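Local coordinates for ribosomal-protein-S5-alanine N-acetyltransferase (Vibrio fischeri, PDB 3IGR), which probably catalyses transfer of an acetyl group from acetyl-CoA to the N-terminal alanine of ribosomal protein uS5, at residues Phe7-Val12 with Asp74-Lys79; Asn129-Met134 with Ser176-Asp181; Ala24-Arg29 with His78-Thr83. One frame throughout, in Å; residues are numbered along the deposited sequence. Where two conformers were deposited one is given.

From the N terminus, Phe7-Val12 opens contact 1, which closes after 61 intervening residues on the turn Asp74-Lys79 and so brings the first strands beside the hairpin of strands 68-74 and 79-90. Contact 3 opens inside that span, on helix 20-29, and ends on the same hairpin: it shares His78 and Lys79 with contact 1 and lays the helix across strand 79-90. The two touch through Ile81, which packs on Tyr10 and Asp74. Contact 2 follows in series, closing a span of 41 residues between Asn129-Met134 and Ser176-Asp181, on strands 132-137 and 168-178. It lies on the far side of the chain's centre from contact 3, about 29 Å away centre to centre, yet all three reach one sheet.

Contact 1: Phe7-Val12 with Asp74-Lys79; sequences FEHYQV and DKNEHK
His9 meets the turn Asp74-Lys79 with both its backbone and its ring. Its carbonyl O accepts the N-H of Lys75 at 2.9 Å (O to N). The imidazole lies between two neighbours: Asn76 ND2 sits 3.7 Å above one face, near the rim, with the amide plane only 10° from the ring plane, while Tyr10 CE2 covers the opposite face. At the ring edge His9 CD2 comes within 3.1 Å of Asp74 OD1. A first torsion that places CG between the backbone N and the carbonyl carbon (chi1 57°) sends the ring to this spot. Tyr10 CE1 lies 4.2 Å from Asp74 CG, ring and carboxylate planes 53° apart. Lys75 takes a different route, its CD lying 3.9 Å from Gln11 CB and its chain bending at chi3 before NZ forms a salt bridge with Glu6.

Two tight turns position these groups. A type II' turn from Phe7 to Tyr10, closed by Tyr10 N to Phe7 O at 2.8 Å, presents His9. Across from it, Asp74 OD1 receives weak bonds from the N-H groups of Asn76 and Glu77, and OD2 is held by Tyr107. His78 and Lys79 both face Asp74 in a G1 bulge that ends the turn.

Tyr10 and Asp74 form an antiparallel non-hydrogen-bonded pair, so strand 10-14 joins the edge of the hairpin made by strands 68-74 and 79-90. Helix 112-126 packs against Tyr10 and Val12, and Ile81 of strand 79-90 touches Tyr10 and Asp74.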
loop_
_atom_site.group_PDB
_atom_site.type_symbol
_atom_site.label_atom_id
_atom_site.label_comp_id
_atom_site.label_asym_id
_atom_site.label_seq_id
_atom_site.Cartn_x
_atom_site.Cartn_y
_atom_site.Cartn_z
ATOM N N PHE A 7 15.626 -0.042 2.718
ATOM C CA PHE A 7 14.870 -0.395 1.527
ATOM C C PHE A 7 15.493 0.397 0.394
ATOM O O PHE A 7 15.918 1.546 0.596
ATOM C CB PHE A 7 13.364 -0.097 1.674
ATOM C CG PHE A 7 13.043 1.340 2.045
ATOM C CD1 PHE A 7 12.894 2.315 1.056
ATOM C CD2 PHE A 7 12.873 1.710 3.383
ATOM C CE1 PHE A 7 12.599 3.643 1.392
ATOM C CE2 PHE A 7 12.566 3.035 3.736
ATOM C CZ PHE A 7 12.434 4.007 2.737
ATOM N N GLU A 8 15.549 -0.230 -0.779
ATOM C CA GLU A 8 16.191 0.342 -1.953
ATOM C C GLU A 8 17.574 0.884 -1.594
ATOM O O GLU A 8 18.364 0.146 -1.014
ATOM C CB GLU A 8 15.281 1.372 -2.623
ATOM C CG GLU A 8 14.521 0.762 -3.806
ATOM C CD GLU A 8 13.127 1.315 -3.943
ATOM O OE1 GLU A 8 12.474 1.022 -4.966
ATOM O OE2 GLU A 8 12.684 2.051 -3.032
ATOM N N HIS A 9 17.868 2.144 -1.921
ATOM C CA HIS A 9 19.139 2.763 -1.506
ATOM C C HIS A 9 19.001 3.711 -0.293
ATOM O O HIS A 9 19.796 4.641 -0.107
ATOM C CB HIS A 9 19.860 3.425 -2.693
ATOM C CG HIS A 9 19.047 4.465 -3.407
ATOM N ND1 HIS A 9 18.214 4.165 -4.466
ATOM C CD2 HIS A 9 18.964 5.806 -3.231
ATOM C CE1 HIS A 9 17.643 5.276 -4.901
ATOM N NE2 HIS A 9 18.085 6.285 -4.172
ATOM N N TYR A 10 17.997 3.444 0.538
ATOM C CA TYR A 10 17.699 4.259 1.725
ATOM C C TYR A 10 17.847 3.488 3.036
ATOM O O TYR A 10 17.714 2.259 3.069
ATOM C CB TYR A 10 16.282 4.832 1.632
ATOM C CG TYR A 10 16.041 5.599 0.360
ATOM C CD1 TYR A 10 16.525 6.901 0.214
ATOM C CD2 TYR A 10 15.370 5.021 -0.719
ATOM C CE1 TYR A 10 16.329 7.611 -0.960
ATOM C CE2 TYR A 10 15.168 5.736 -1.911
ATOM C CZ TYR A 10 15.651 7.033 -2.013
ATOM O OH TYR A 10 15.470 7.773 -3.162
ATOM N N GLN A 11 18.145 4.223 4.103
ATOM C CA GLN A 11 18.204 3.677 5.459
ATOM C C GLN A 11 17.451 4.608 6.411
ATOM O O GLN A 11 17.664 5.818 6.384
ATOM C CB GLN A 11 19.655 3.547 5.936
ATOM C CG GLN A 11 19.766 3.119 7.405
ATOM C CD GLN A 11 21.192 3.028 7.902
ATOM O OE1 GLN A 11 22.127 3.499 7.248
ATOM N NE2 GLN A 11 21.369 2.421 9.072
ATOM N N VAL A 12 16.562 4.034 7.220
ATOM C CA VAL A 12 15.844 4.764 8.262
ATOM C C VAL A 12 16.424 4.270 9.575
ATOM O O VAL A 12 16.434 3.064 9.853
ATOM C CB VAL A 12 14.317 4.497 8.234
ATOM C CG1 VAL A 12 13.576 5.419 9.222
ATOM C CG2 VAL A 12 13.767 4.684 6.827
ATOM N N ASP A 74 19.825 8.804 2.215
ATOM C CA ASP A 74 20.181 8.299 0.898
ATOM C C ASP A 74 21.617 7.782 1.004
ATOM O O ASP A 74 22.564 8.554 1.141
ATOM C CB ASP A 74 20.079 9.406 -0.154
ATOM C CG ASP A 74 20.230 8.891 -1.584
ATOM O OD1 ASP A 74 20.822 7.817 -1.812
ATOM O OD2 ASP A 74 19.746 9.580 -2.496
ATOM N N LYS A 75 21.766 6.467 0.973
ATOM C CA LYS A 75 23.078 5.841 1.104
ATOM C C LYS A 75 23.982 6.136 -0.093
ATOM O O LYS A 75 25.194 6.209 0.054
ATOM C CB LYS A 75 22.933 4.333 1.314
ATOM C CG LYS A 75 22.406 3.959 2.701
ATOM C CD LYS A 75 21.610 2.648 2.671
ATOM C CE LYS A 75 22.467 1.420 2.432
ATOM N NZ LYS A 75 21.642 0.176 2.511
ATOM N N ASN A 76 23.382 6.303 -1.267
ATOM C CA ASN A 76 24.128 6.635 -2.479
ATOM C C ASN A 76 24.775 8.023 -2.424
ATOM O O ASN A 76 25.878 8.227 -2.932
ATOM C CB ASN A 76 23.223 6.520 -3.705
ATOM C CG ASN A 76 22.977 5.081 -4.121
ATOM O OD1 ASN A 76 23.418 4.138 -3.464
ATOM N ND2 ASN A 76 22.276 4.908 -5.230
ATOM N N GLU A 77 24.088 8.975 -1.802
ATOM C CA GLU A 77 24.598 10.341 -1.742
ATOM C C GLU A 77 25.077 10.744 -0.353
ATOM O O GLU A 77 25.590 11.845 -0.172
ATOM C CB GLU A 77 23.564 11.321 -2.299
ATOM C CG GLU A 77 23.015 10.852 -3.651
ATOM C CD GLU A 77 22.419 11.952 -4.500
ATOM O OE1 GLU A 77 22.068 13.017 -3.965
ATOM O OE2 GLU A 77 22.295 11.744 -5.723
ATOM N N HIS A 78 24.930 9.839 0.617
ATOM C CA HIS A 78 25.334 10.088 2.005
ATOM C C HIS A 78 24.716 11.374 2.577
ATOM O O HIS A 78 25.391 12.166 3.227
ATOM C CB HIS A 78 26.864 10.110 2.143
ATOM C CG HIS A 78 27.539 8.887 1.601
ATOM N ND1 HIS A 78 27.333 7.628 2.126
ATOM C CD2 HIS A 78 28.419 8.733 0.582
ATOM C CE1 HIS A 78 28.054 6.750 1.451
ATOM N NE2 HIS A 78 28.723 7.395 0.511
ATOM N N LYS A 79 23.426 11.569 2.327
ATOM C CA LYS A 79 22.742 12.770 2.771
ATOM C C LYS A 79 21.451 12.375 3.454
ATOM O O LYS A 79 20.819 11.403 3.061
ATOM C CB LYS A 79 22.459 13.700 1.581
#

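Contact 2: Asn129-Met134 with Ser176-Asp181; sequences NLHRIM and SKINDD
An antiparallel ladder joins strands 132-137 and 168-178, with Ile133 and Lys177 as its hydrogen-bonded pair and Arg132-Ile178 and Met134-Ser176 as the non-hydrogen-bonded pairs to either side. The axes of segments 132-134 and 176-178 run nearly antiparallel, at 171°. Ile133 N reaches Lys177 O at 2.9 Å, and Lys177 N returns the bond to Ile133 O. CA-H...O contacts flank this pair, such as Ser176 CA to Ile133 O at 3.2 Å.

Where the ladder ends, Asn179 takes over. Its backbone N bonds to His131 O at 2.7 Å. Its side chain, with CG anti to the backbone N (chi1 174°), swings ND2 round to Leu130 O at 3.0 Å. That bond is nearly straight (167°) and lies in the amide plane. One residue thus grips two successive carbonyls of the incoming chain, while its OD1 accepts Asp181 N from above the carbonyl plane at 3.0 Å, an Asx turn. A water accepts from Asn179 ND2 and donates weakly to Asn129 OD1.

In the GNAT fold the last strand is inserted between the two that precede it, and strand 168-178 does this here, pairing with 132-137 on one side and 154-162 on the other. Glu156 of the latter forms a hydrogen bond with Ser176 OG. In the conformer given, one of two modelled, Arg132 NH2 forms a salt bridge with Glu156 and the guanidinium lies with one face over Ser176 CB; both contacts are less certain for it. Ile178 CG2 lies against the His131 ring, on the face of the sheet carrying Arg132 and Ser176. On the other face, Phe125 of helix 112-126 packs against Ile133 and Lys177 and also touches Asn179.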
loop_
_atom_site.group_PDB
_atom_site.type_symbol
_atom_site.label_atom_id
_atom_site.label_comp_id
_atom_site.label_asym_id
_atom_site.label_seq_id
_atom_site.Cartn_x
_atom_site.Cartn_y
_atom_site.Cartn_z
ATOM N N ASN A 129 5.589 -0.954 22.070
ATOM C CA ASN A 129 4.267 -1.193 22.667
ATOM C C ASN A 129 3.445 0.097 22.857
ATOM O O ASN A 129 2.832 0.313 23.900
ATOM C CB ASN A 129 4.403 -1.982 23.991
ATOM C CG ASN A 129 3.077 -2.595 24.446
ATOM O OD1 ASN A 129 2.323 -3.154 23.628
ATOM N ND2 ASN A 129 2.782 -2.494 25.752
ATOM N N LEU A 130 3.452 0.978 21.857
ATOM C CA LEU A 130 2.524 2.102 21.900
ATOM C C LEU A 130 1.146 1.589 21.545
ATOM O O LEU A 130 1.013 0.649 20.760
ATOM C CB LEU A 130 2.942 3.232 20.957
ATOM C CG LEU A 130 4.093 4.126 21.423
ATOM C CD1 LEU A 130 4.185 5.319 20.469
ATOM C CD2 LEU A 130 3.858 4.622 22.835
ATOM N N HIS A 131 0.123 2.192 22.136
ATOM C CA HIS A 131 -1.265 1.869 21.815
ATOM C C HIS A 131 -1.802 2.728 20.663
ATOM O O HIS A 131 -2.652 2.272 19.899
ATOM C CB HIS A 131 -2.151 2.073 23.050
ATOM C CG HIS A 131 -3.616 1.890 22.797
ATOM N ND1 HIS A 131 -4.158 0.685 22.412
ATOM C CD2 HIS A 131 -4.652 2.756 22.884
ATOM C CE1 HIS A 131 -5.466 0.814 22.272
ATOM N NE2 HIS A 131 -5.788 2.064 22.550
ATOM N N ARG A 132 -1.294 3.958 20.556
ATOM C CA ARG A 132 -1.890 5.004 19.698
ATOM C C ARG A 132 -0.797 5.910 19.149
ATOM O O ARG A 132 0.088 6.332 19.906
ATOM C CB ARG A 132 -2.889 5.842 20.518
ATOM C CG ARG A 132 -3.394 7.149 19.868
ATOM C CD ARG A 132 -4.070 8.054 20.923
ATOM N NE ARG A 132 -4.507 9.341 20.382
ATOM C CZ ARG A 132 -5.636 9.521 19.696
ATOM N NH1 ARG A 132 -6.449 8.494 19.456
ATOM N NH2 ARG A 132 -5.954 10.728 19.236
ATOM N N ILE A 133 -0.850 6.208 17.851
ATOM C CA ILE A 133 0.040 7.200 17.239
ATOM C C ILE A 133 -0.885 8.242 16.628
ATOM O O ILE A 133 -1.815 7.880 15.864
ATOM C CB ILE A 133 0.985 6.625 16.115
ATOM C CG1 ILE A 133 1.885 5.486 16.610
ATOM C CG2 ILE A 133 1.863 7.707 15.514
ATOM C CD1 ILE A 133 2.983 5.910 17.523
HETATM N N MSE A 134 -0.664 9.495 16.965
HETATM C CA MSE A 134 -1.422 10.628 16.508
HETATM C C MSE A 134 -0.670 11.403 15.422
HETATM O O MSE A 134 0.490 11.582 15.500
HETATM C CB MSE A 134 -1.707 11.575 17.673
HETATM C CG MSE A 134 -2.806 11.148 18.633
HETATM SE SE MSE A 134 -2.953 12.095 20.374
HETATM C CE MSE A 134 -1.139 12.396 20.763
ATOM N N SER A 176 -5.490 9.248 13.767
ATOM C CA SER A 176 -4.715 8.344 14.598
ATOM C C SER A 176 -4.683 6.938 14.029
ATOM O O SER A 176 -5.505 6.568 13.194
ATOM C CB SER A 176 -5.263 8.318 16.025
ATOM O OG SER A 176 -6.449 7.555 16.038
ATOM N N LYS A 177 -3.699 6.168 14.468
ATOM C CA LYS A 177 -3.685 4.743 14.238
ATOM C C LYS A 177 -3.541 4.059 15.603
ATOM O O LYS A 177 -2.704 4.465 16.412
ATOM C CB LYS A 177 -2.518 4.369 13.327
ATOM C CG LYS A 177 -2.611 2.945 12.787
ATOM C CD LYS A 177 -1.482 2.652 11.803
ATOM C CE LYS A 177 -1.669 1.256 11.215
ATOM N NZ LYS A 177 -0.810 1.037 10.023
ATOM N N ILE A 178 -4.373 3.037 15.827
ATOM C CA ILE A 178 -4.485 2.338 17.117
ATOM C C ILE A 178 -3.963 0.921 16.929
ATOM O O ILE A 178 -4.326 0.226 15.977
ATOM C CB ILE A 178 -5.977 2.326 17.616
ATOM C CG1 ILE A 178 -6.408 3.756 18.033
ATOM C CG2 ILE A 178 -6.187 1.351 18.775
ATOM C CD1 ILE A 178 -7.943 3.970 18.103
ATOM N N ASN A 179 -3.102 0.507 17.848
ATOM C CA ASN A 179 -2.511 -0.810 17.823
ATOM C C ASN A 179 -3.430 -1.789 18.547
ATOM O O ASN A 179 -3.464 -1.788 19.778
ATOM C CB ASN A 179 -1.154 -0.712 18.519
ATOM C CG ASN A 179 -0.457 -2.063 18.703
ATOM O OD1 ASN A 179 -0.841 -3.077 18.111
ATOM N ND2 ASN A 179 0.594 -2.062 19.529
ATOM N N ASP A 180 -4.159 -2.616 17.790
ATOM C CA ASP A 180 -5.117 -3.588 18.364
ATOM C C ASP A 180 -4.426 -4.671 19.194
ATOM O O ASP A 180 -5.058 -5.311 20.034
ATOM C CB ASP A 180 -5.987 -4.280 17.280
ATOM C CG ASP A 180 -6.994 -3.340 16.619
ATOM O OD1 ASP A 180 -7.142 -2.182 17.066
ATOM O OD2 ASP A 180 -7.661 -3.769 15.638
ATOM N N ASP A 181 -3.132 -4.861 18.947
ATOM C CA ASP A 181 -2.349 -5.883 19.614
ATOM C C ASP A 181 -1.556 -5.363 20.789
ATOM O O ASP A 181 -0.703 -6.084 21.312
ATOM C CB ASP A 181 -1.394 -6.553 18.622
ATOM C CG ASP A 181 -2.123 -7.283 17.513
ATOM O OD1 ASP A 181 -3.298 -7.653 17.687
ATOM O OD2 ASP A 181 -1.513 -7.489 16.458
HETATM O O HOH W 1 2.183 -4.395 20.568
#

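Contact 3: Ala24-Arg29 with His78-Thr83; sequences ANYFMR and HKIIGT
Tyr26 and Ile80 lead the apolar contacts between helix 20-29 and strand 79-90, Tyr26 CG resting 3.9 Å from Ile80 CG2. A Tyr26 chi1 of 166° turns the ring away from its own backbone N and along the strand, where Tyr26 CE1 lies 3.4 Å from Ile81 C and Tyr26 OH 3.7 Å from Gly82 CA. Thr83 CG2 meets both aromatic residues, with Phe27 CZ at 3.9 Å and Tyr26 CE2 close by. These rings also pack on each other, Tyr26 CD2 standing over the centre of a Phe27 face.

The helix is the first of the GNAT domain, crossing the strand at -60°. Opposite Tyr26 the strand carries a classic bulge, in which Ile81 and Gly82 both face Val72 of strand 68-74.

The polar contacts are made by Arg29, Tyr26 and Thr83. Arg29 NH2 donates to Ile80 O at 2.8 Å, the acceptor lying almost in the guanidinium plane and the N-H...O angle a moderately bent 149°. A salt bridge from Arg29 NE to Asp104 holds the same guanidinium from a second point. Tyr26 OH and Thr83 OG1 both hydrogen-bond to Ser102 OG on strand 96-103.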
loop_
_atom_site.group_PDB
_atom_site.type_symbol
_atom_site.label_atom_id
_atom_site.label_comp_id
_atom_site.label_asym_id
_atom_site.label_seq_id
_atom_site.Cartn_x
_atom_site.Cartn_y
_atom_site.Cartn_z
ATOM N N ALA A 24 21.540 19.472 9.882
ATOM C CA ALA A 24 21.520 20.924 9.693
ATOM C C ALA A 24 21.378 21.260 8.209
ATOM O O ALA A 24 20.505 22.048 7.835
ATOM C CB ALA A 24 22.800 21.564 10.263
ATOM N N ASN A 25 22.242 20.657 7.379
ATOM C CA ASN A 25 22.207 20.852 5.928
ATOM C C ASN A 25 20.839 20.538 5.353
ATOM O O ASN A 25 20.355 21.248 4.480
ATOM C CB ASN A 25 23.272 20.009 5.222
ATOM C CG ASN A 25 24.674 20.481 5.509
ATOM O OD1 ASN A 25 24.882 21.586 6.014
ATOM N ND2 ASN A 25 25.652 19.650 5.181
ATOM N N TYR A 26 20.220 19.475 5.852
ATOM C CA TYR A 26 18.909 19.057 5.377
ATOM C C TYR A 26 17.844 20.135 5.608
ATOM O O TYR A 26 17.041 20.403 4.718
ATOM C CB TYR A 26 18.485 17.728 6.017
ATOM C CG TYR A 26 17.018 17.414 5.836
ATOM C CD1 TYR A 26 16.544 16.869 4.644
ATOM C CD2 TYR A 26 16.095 17.667 6.859
ATOM C CE1 TYR A 26 15.204 16.609 4.467
ATOM C CE2 TYR A 26 14.752 17.391 6.693
ATOM C CZ TYR A 26 14.312 16.860 5.498
ATOM O OH TYR A 26 12.975 16.583 5.335
ATOM N N PHE A 27 17.813 20.734 6.796
ATOM C CA PHE A 27 16.777 21.720 7.070
ATOM C C PHE A 27 17.113 23.029 6.386
ATOM O O PHE A 27 16.232 23.752 5.927
ATOM C CB PHE A 27 16.530 21.886 8.579
ATOM C CG PHE A 27 15.728 20.752 9.175
ATOM C CD1 PHE A 27 14.402 20.555 8.796
ATOM C CD2 PHE A 27 16.303 19.869 10.078
ATOM C CE1 PHE A 27 13.651 19.499 9.318
ATOM C CE2 PHE A 27 15.560 18.806 10.608
ATOM C CZ PHE A 27 14.228 18.625 10.229
HETATM N N MSE A 28 18.402 23.302 6.267
HETATM C CA MSE A 28 18.842 24.510 5.608
HETATM C C MSE A 28 18.553 24.407 4.108
HETATM O O MSE A 28 18.173 25.388 3.482
HETATM C CB MSE A 28 20.309 24.739 5.938
HETATM C CG MSE A 28 21.058 25.552 4.980
HETATM SE SE MSE A 28 22.775 25.969 5.764
HETATM C CE MSE A 28 23.270 24.258 6.564
ATOM N N ARG A 29 18.696 23.198 3.562
ATOM C CA ARG A 29 18.393 22.892 2.158
ATOM C C ARG A 29 16.900 23.051 1.847
ATOM O O ARG A 29 16.527 23.598 0.809
ATOM C CB ARG A 29 18.869 21.465 1.822
ATOM C CG ARG A 29 18.827 21.065 0.355
ATOM C CD ARG A 29 19.797 19.898 0.028
ATOM N NE ARG A 29 19.242 18.601 0.407
ATOM C CZ ARG A 29 19.628 17.869 1.458
ATOM N NH1 ARG A 29 20.606 18.272 2.264
ATOM N NH2 ARG A 29 19.035 16.710 1.698
ATOM N N HIS A 78 24.930 9.839 0.617
ATOM C CA HIS A 78 25.334 10.088 2.005
ATOM C C HIS A 78 24.716 11.374 2.577
ATOM O O HIS A 78 25.391 12.166 3.227
ATOM C CB HIS A 78 26.864 10.110 2.143
ATOM C CG HIS A 78 27.539 8.887 1.601
ATOM N ND1 HIS A 78 27.333 7.628 2.126
ATOM C CD2 HIS A 78 28.419 8.733 0.582
ATOM C CE1 HIS A 78 28.054 6.750 1.451
ATOM N NE2 HIS A 78 28.723 7.395 0.511
ATOM N N LYS A 79 23.426 11.569 2.327
ATOM C CA LYS A 79 22.742 12.770 2.771
ATOM C C LYS A 79 21.451 12.375 3.454
ATOM O O LYS A 79 20.819 11.403 3.061
ATOM C CB LYS A 79 22.459 13.700 1.581
ATOM N N ILE A 80 21.071 13.119 4.487
ATOM C CA ILE A 80 19.744 12.976 5.088
ATOM C C ILE A 80 18.739 13.629 4.150
ATOM O O ILE A 80 18.961 14.756 3.688
ATOM C CB ILE A 80 19.691 13.629 6.497
ATOM C CG1 ILE A 80 20.454 12.760 7.502
ATOM C CG2 ILE A 80 18.241 13.885 6.954
ATOM C CD1 ILE A 80 20.776 13.460 8.825
ATOM N N ILE A 81 17.652 12.915 3.863
ATOM C CA ILE A 81 16.631 13.385 2.922
ATOM C C ILE A 81 15.225 13.335 3.510
ATOM O O ILE A 81 14.239 13.532 2.804
ATOM C CB ILE A 81 16.660 12.579 1.602
ATOM C CG1 ILE A 81 16.343 11.102 1.887
ATOM C CG2 ILE A 81 18.026 12.765 0.924
ATOM C CD1 ILE A 81 15.329 10.469 0.968
ATOM N N GLY A 82 15.134 13.090 4.815
ATOM C CA GLY A 82 13.829 13.001 5.477
ATOM C C GLY A 82 13.972 12.736 6.957
ATOM O O GLY A 82 15.056 12.380 7.428
ATOM N N THR A 83 12.869 12.927 7.686
ATOM C CA THR A 83 12.831 12.721 9.120
ATOM C C THR A 83 11.473 12.126 9.482
ATOM O O THR A 83 10.476 12.367 8.794
ATOM C CB THR A 83 12.992 14.059 9.921
ATOM O OG1 THR A 83 11.919 14.934 9.580
ATOM C CG2 THR A 83 14.334 14.760 9.638
#